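Local atomic coordinates of kelch-like protein 7 (Homo sapiens, PDB entry 3II7), a protein that acts as a substrate-specific adapter of a CUL3-RBX1 E3 ubiquitin ligase that marks proteins for degradation, here represented by its Kelch-repeat domain. Residues A[192-206]-A[239-252]. Residues are numbered along the deposited sequence; the frame is centred on the assembly and turned at random.
With EDO (1,2-ethanediol), chain F; EDO (1,2-ethanediol), chain I.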
loop_
_atom_site.group_PDB
_atom_site.type_symbol
_atom_site.label_atom_id
_atom_site.label_comp_id
_atom_site.label_asym_id
_atom_site.label_seq_id
_atom_site.Cartn_x
_atom_site.Cartn_y
_atom_site.Cartn_z
ATOM N N LYS A 192 10.377 -0.970 -5.797
ATOM C CA LYS A 192 9.191 -0.121 -5.878
ATOM C C LYS A 192 8.022 -1.016 -6.268
ATOM O O LYS A 192 8.190 -2.092 -6.797
ATOM C CB LYS A 192 9.342 1.008 -6.881
ATOM C CG LYS A 192 9.433 0.586 -8.375
ATOM C CD LYS A 192 9.533 1.813 -9.262
ATOM C CE LYS A 192 9.546 1.470 -10.724
ATOM N NZ LYS A 192 9.299 2.686 -11.596
ATOM N N ASN A 193 6.811 -0.531 -6.014
ATOM C CA ASN A 193 5.587 -1.281 -6.278
ATOM C C ASN A 193 5.507 -2.632 -5.573
ATOM O O ASN A 193 4.761 -3.526 -6.002
ATOM C CB ASN A 193 5.362 -1.476 -7.807
ATOM C CG ASN A 193 5.258 -0.171 -8.562
ATOM O OD1 ASN A 193 6.009 0.065 -9.512
ATOM N ND2 ASN A 193 4.344 0.697 -8.129
ATOM N N HIS A 194 6.224 -2.738 -4.456
ATOM C CA HIS A 194 6.259 -3.895 -3.600
ATOM C C HIS A 194 5.121 -3.825 -2.588
ATOM O O HIS A 194 4.594 -2.756 -2.287
ATOM C CB HIS A 194 7.599 -3.974 -2.830
ATOM C CG HIS A 194 7.975 -2.715 -2.097
ATOM N ND1 HIS A 194 8.258 -1.549 -2.750
ATOM C CD2 HIS A 194 8.199 -2.470 -0.778
ATOM C CE1 HIS A 194 8.578 -0.614 -1.876
ATOM N NE2 HIS A 194 8.574 -1.146 -0.672
ATOM N N GLY A 195 4.772 -4.965 -2.044
ATOM C CA GLY A 195 3.899 -5.026 -0.896
ATOM C C GLY A 195 4.697 -4.683 0.339
ATOM O O GLY A 195 5.913 -4.906 0.388
ATOM N N LEU A 196 4.003 -4.180 1.352
ATOM C CA LEU A 196 4.667 -3.769 2.608
ATOM C C LEU A 196 3.645 -3.938 3.691
ATOM O O LEU A 196 2.629 -3.196 3.742
ATOM C CB LEU A 196 5.196 -2.324 2.557
ATOM C CG LEU A 196 6.220 -2.012 3.662
ATOM C CD1 LEU A 196 7.548 -2.838 3.424
ATOM C CD2 LEU A 196 6.489 -0.502 3.788
ATOM N N VAL A 197 3.881 -4.952 4.530
ATOM C CA VAL A 197 2.917 -5.363 5.538
ATOM C C VAL A 197 3.572 -5.672 6.845
ATOM O O VAL A 197 4.642 -6.291 6.890
ATOM C CB VAL A 197 2.057 -6.572 5.048
ATOM C CG1 VAL A 197 1.257 -6.192 3.795
ATOM C CG2 VAL A 197 2.945 -7.811 4.782
ATOM N N PHE A 198 2.898 -5.285 7.919
ATOM C CA PHE A 198 3.373 -5.523 9.293
ATOM C C PHE A 198 2.676 -6.772 9.858
ATOM O O PHE A 198 1.430 -6.834 9.902
ATOM C CB PHE A 198 3.026 -4.321 10.152
ATOM C CG PHE A 198 3.346 -4.487 11.614
ATOM C CD1 PHE A 198 4.605 -4.895 12.022
ATOM C CD2 PHE A 198 2.394 -4.201 12.578
ATOM C CE1 PHE A 198 4.910 -5.019 13.359
ATOM C CE2 PHE A 198 2.696 -4.320 13.915
ATOM C CZ PHE A 198 3.955 -4.739 14.307
ATOM N N VAL A 199 3.482 -7.757 10.265
ATOM C CA VAL A 199 2.976 -8.961 10.903
ATOM C C VAL A 199 3.801 -9.231 12.136
ATOM O O VAL A 199 4.987 -9.578 12.041
ATOM C CB VAL A 199 3.025 -10.182 10.005
ATOM C CG1 VAL A 199 2.286 -11.351 10.691
ATOM C CG2 VAL A 199 2.420 -9.900 8.657
ATOM N N LYS A 200 3.146 -9.052 13.297
ATOM C CA LYS A 200 3.694 -9.382 14.637
ATOM C C LYS A 200 4.797 -8.409 15.081
ATOM O O LYS A 200 4.576 -7.560 15.948
ATOM C CB LYS A 200 4.179 -10.838 14.725
ATOM C CG LYS A 200 4.624 -11.262 16.133
ATOM C CD LYS A 200 5.601 -12.436 16.097
ATOM C CE LYS A 200 4.960 -13.720 15.612
ATOM N NZ LYS A 200 6.002 -14.820 15.461
ATOM N N ASP A 201 5.993 -8.586 14.551
ATOM C CA ASP A 201 7.145 -7.808 14.980
ATOM C C ASP A 201 8.087 -7.585 13.814
ATOM O O ASP A 201 9.278 -7.231 14.007
ATOM C CB ASP A 201 7.875 -8.541 16.135
ATOM C CG ASP A 201 8.295 -9.974 15.768
ATOM O OD1 ASP A 201 8.016 -10.417 14.630
ATOM O OD2 ASP A 201 8.880 -10.670 16.618
ATOM N N LYS A 202 7.534 -7.750 12.607
ATOM C CA LYS A 202 8.313 -7.734 11.378
ATOM C C LYS A 202 7.538 -7.027 10.286
ATOM O O LYS A 202 6.321 -7.111 10.232
ATOM C CB LYS A 202 8.619 -9.161 10.917
ATOM C CG LYS A 202 9.574 -9.924 11.793
ATOM C CD LYS A 202 9.567 -11.422 11.442
ATOM C CE LYS A 202 10.111 -12.259 12.591
ATOM N NZ LYS A 202 10.281 -13.704 12.232
ATOM N N ILE A 203 8.270 -6.339 9.404
ATOM C CA ILE A 203 7.663 -5.697 8.248
ATOM C C ILE A 203 8.180 -6.376 6.974
ATOM O O ILE A 203 9.387 -6.287 6.641
ATOM C CB ILE A 203 7.971 -4.189 8.200
ATOM C CG1 ILE A 203 7.395 -3.478 9.448
ATOM C CG2 ILE A 203 7.416 -3.583 6.927
ATOM C CD1 ILE A 203 7.799 -1.968 9.571
ATOM N N PHE A 204 7.276 -7.052 6.247
ATOM C CA PHE A 204 7.628 -7.792 5.059
ATOM C C PHE A 204 7.505 -6.906 3.828
ATOM O O PHE A 204 6.463 -6.283 3.615
ATOM C CB PHE A 204 6.721 -9.043 4.912
ATOM C CG PHE A 204 7.004 -10.116 5.916
ATOM C CD1 PHE A 204 7.845 -11.179 5.596
ATOM C CD2 PHE A 204 6.421 -10.083 7.184
ATOM C CE1 PHE A 204 8.091 -12.156 6.490
ATOM C CE2 PHE A 204 6.696 -11.057 8.093
ATOM C CZ PHE A 204 7.524 -12.112 7.733
ATOM N N ALA A 205 8.578 -6.853 3.037
ATOM C CA ALA A 205 8.577 -6.246 1.752
ATOM C C ALA A 205 8.488 -7.371 0.729
ATOM O O ALA A 205 9.372 -8.246 0.676
ATOM C CB ALA A 205 9.842 -5.413 1.549
ATOM N N VAL A 206 7.452 -7.315 -0.120
ATOM C CA VAL A 206 7.069 -8.441 -0.956
ATOM C C VAL A 206 7.165 -8.047 -2.418
ATOM O O VAL A 206 6.430 -7.188 -2.895
ATOM C CB VAL A 206 5.620 -8.920 -0.637
ATOM C CG1 VAL A 206 5.253 -10.145 -1.488
ATOM C CG2 VAL A 206 5.437 -9.184 0.872
ATOM N N VAL A 239 6.179 -7.607 -11.609
ATOM C CA VAL A 239 6.722 -6.259 -11.350
ATOM C C VAL A 239 5.914 -5.428 -10.339
ATOM O O VAL A 239 6.431 -4.452 -9.790
ATOM C CB VAL A 239 6.921 -5.472 -12.667
ATOM C CG1 VAL A 239 8.019 -6.142 -13.540
ATOM C CG2 VAL A 239 5.585 -5.292 -13.456
ATOM N N THR A 240 4.645 -5.785 -10.114
ATOM C CA THR A 240 3.860 -5.134 -9.057
ATOM C C THR A 240 3.102 -6.180 -8.253
ATOM O O THR A 240 2.753 -7.262 -8.772
ATOM C CB THR A 240 2.907 -4.051 -9.603
ATOM O OG1 THR A 240 1.761 -4.686 -10.200
ATOM C CG2 THR A 240 3.608 -3.144 -10.625
ATOM N N VAL A 241 2.876 -5.882 -6.985
ATOM C CA VAL A 241 2.033 -6.753 -6.178
ATOM C C VAL A 241 1.089 -5.961 -5.329
ATOM O O VAL A 241 1.359 -4.856 -4.912
ATOM C CB VAL A 241 2.799 -7.714 -5.282
ATOM C CG1 VAL A 241 3.438 -8.862 -6.104
ATOM C CG2 VAL A 241 3.806 -6.973 -4.470
ATOM N N LYS A 242 -0.086 -6.544 -5.155
ATOM C CA LYS A 242 -1.113 -5.968 -4.283
ATOM C C LYS A 242 -1.317 -6.985 -3.187
ATOM O O LYS A 242 -1.807 -8.092 -3.443
ATOM C CB LYS A 242 -2.396 -5.710 -5.046
ATOM C CG LYS A 242 -2.234 -4.709 -6.179
ATOM C CD LYS A 242 -1.899 -3.328 -5.663
ATOM C CE LYS A 242 -1.588 -2.374 -6.804
ATOM N NZ LYS A 242 -0.227 -2.582 -7.429
ATOM N N CYS A 243 -0.895 -6.614 -1.970
ATOM C CA CYS A 243 -0.647 -7.508 -0.838
ATOM C C CYS A 243 -1.336 -6.993 0.423
ATOM O O CYS A 243 -1.311 -5.765 0.648
ATOM C CB CYS A 243 0.870 -7.477 -0.517
ATOM S SG CYS A 243 1.983 -8.165 -1.746
ATOM N N ALA A 244 -1.785 -7.892 1.285
ATOM C CA ALA A 244 -2.262 -7.522 2.609
ATOM C C ALA A 244 -2.146 -8.701 3.550
ATOM O O ALA A 244 -2.289 -9.838 3.129
ATOM C CB ALA A 244 -3.749 -7.038 2.550
ATOM N N ALA A 245 -1.928 -8.423 4.831
ATOM C CA ALA A 245 -1.824 -9.462 5.824
ATOM C C ALA A 245 -3.018 -9.459 6.756
ATOM O O ALA A 245 -3.505 -8.379 7.182
ATOM C CB ALA A 245 -0.519 -9.299 6.642
ATOM N N VAL A 246 -3.522 -10.671 7.049
ATOM C CA VAL A 246 -4.541 -10.873 8.062
ATOM C C VAL A 246 -4.033 -12.005 8.945
ATOM O O VAL A 246 -3.744 -13.122 8.450
ATOM C CB VAL A 246 -5.894 -11.234 7.493
ATOM C CG1 VAL A 246 -6.911 -11.526 8.634
ATOM C CG2 VAL A 246 -6.427 -10.115 6.604
ATOM N N GLY A 247 -3.900 -11.723 10.222
ATOM C CA GLY A 247 -3.325 -12.684 11.134
ATOM C C GLY A 247 -1.887 -12.963 10.731
ATOM O O GLY A 247 -1.086 -12.012 10.475
ATOM N N SER A 248 -1.554 -14.252 10.662
ATOM C CA SER A 248 -0.191 -14.650 10.362
ATOM C C SER A 248 0.023 -14.889 8.853
ATOM O O SER A 248 1.111 -15.265 8.439
ATOM C CB SER A 248 0.185 -15.893 11.136
ATOM O OG SER A 248 -0.694 -16.954 10.852
ATOM N N ILE A 249 -1.010 -14.675 8.034
ATOM C CA ILE A 249 -0.922 -14.959 6.591
ATOM C C ILE A 249 -0.844 -13.683 5.756
ATOM O O ILE A 249 -1.617 -12.727 5.986
ATOM C CB ILE A 249 -2.124 -15.786 6.070
ATOM C CG1 ILE A 249 -2.354 -16.996 6.946
ATOM C CG2 ILE A 249 -1.927 -16.174 4.581
ATOM C CD1 ILE A 249 -1.157 -17.994 7.017
ATOM N N VAL A 250 0.088 -13.665 4.803
ATOM C CA VAL A 250 0.169 -12.585 3.817
ATOM C C VAL A 250 -0.459 -13.063 2.518
ATOM O O VAL A 250 -0.101 -14.123 2.005
ATOM C CB VAL A 250 1.605 -12.140 3.532
ATOM C CG1 VAL A 250 1.600 -10.991 2.470
ATOM C CG2 VAL A 250 2.304 -11.702 4.859
ATOM N N TYR A 251 -1.401 -12.269 2.001
ATOM C CA TYR A 251 -2.151 -12.603 0.783
ATOM C C TYR A 251 -1.720 -11.685 -0.333
ATOM O O TYR A 251 -1.743 -10.470 -0.160
ATOM C CB TYR A 251 -3.677 -12.455 1.010
ATOM C CG TYR A 251 -4.204 -13.341 2.089
ATOM C CD1 TYR A 251 -4.705 -14.606 1.804
ATOM C CD2 TYR A 251 -4.171 -12.937 3.414
ATOM C CE1 TYR A 251 -5.175 -15.453 2.827
ATOM C CE2 TYR A 251 -4.645 -13.766 4.434
ATOM C CZ TYR A 251 -5.131 -15.019 4.139
ATOM O OH TYR A 251 -5.565 -15.845 5.153
ATOM N N VAL A 252 -1.310 -12.259 -1.458
ATOM C CA VAL A 252 -1.052 -11.491 -2.699
ATOM C C VAL A 252 -2.267 -11.765 -3.590
ATOM O O VAL A 252 -2.475 -12.895 -4.082
ATOM C CB VAL A 252 0.226 -11.893 -3.395
ATOM C CG1 VAL A 252 0.469 -11.026 -4.636
ATOM C CG2 VAL A 252 1.443 -11.801 -2.409
HETATM C C1 EDO F . -0.500 -5.218 7.845
HETATM O O1 EDO F . 0.302 -4.049 7.489
HETATM C C2 EDO F . -1.778 -5.295 7.006
HETATM O O2 EDO F . -1.531 -5.660 5.633
HETATM C C1 EDO I . -0.259 -1.745 -13.002
HETATM O O1 EDO I . -1.272 -2.635 -13.471
HETATM C C2 EDO I . 0.590 -2.443 -11.955
HETATM O O2 EDO I . -0.157 -2.757 -10.736
HETATM O O HOH W 1 2.073 -2.110 -6.003
HETATM O O HOH W 2 1.960 -2.682 -3.529
HETATM O O HOH W 3 1.154 -3.771 0.684
#
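Strands 195-199 and 242-246 run side by side in the same direction, their axes approaching to 6.3 Å at an angle of 8°, and the direct backbone hydrogen bond between the segments lies before them, from Val241 N to Asn193 O (3.2 Å), entering almost in line with the carbonyl. There Asn193 and Thr240 lie alongside each other, CB of the asparagine against the threonine CG2, while the amide oxygen of Asn193 turns to Gln209. Gly195 leaves room for the sulfur of Cys243, which in the conformer modelled here rests 3.8 Å from Gly195 CA and meets Val206 CG1. Each strand is the first of a four-stranded antiparallel sheet, so the contact joins the inner edges of two successive blades of the six-bladed Kelch propeller. Val197 reaches tip to tip toward Val250, CG2 to CG2 at 3.9 Å, and lays CG1 over Ala244 CA. With an alanine here, both methyl branches go, which would probably open a gap beside Val250 CG2 and leave Ala244 CA less covered. In Val199, CG1 stands opposite the backbone N (chi1 -172°) and meets Gly247 O in the 246-249 type II' turn, leaving CG2 to press on Ala245 CB at 3.6 Å. Between the strands, a water accepts from Leu196 N and probably also bonds to Cys243 O, and a 1,2-ethanediol, probably from the crystallisation liquor, accepts nearly straight bonds from Phe198 N (2.9 Å to O1) and Ala245 N (2.9 Å to O2).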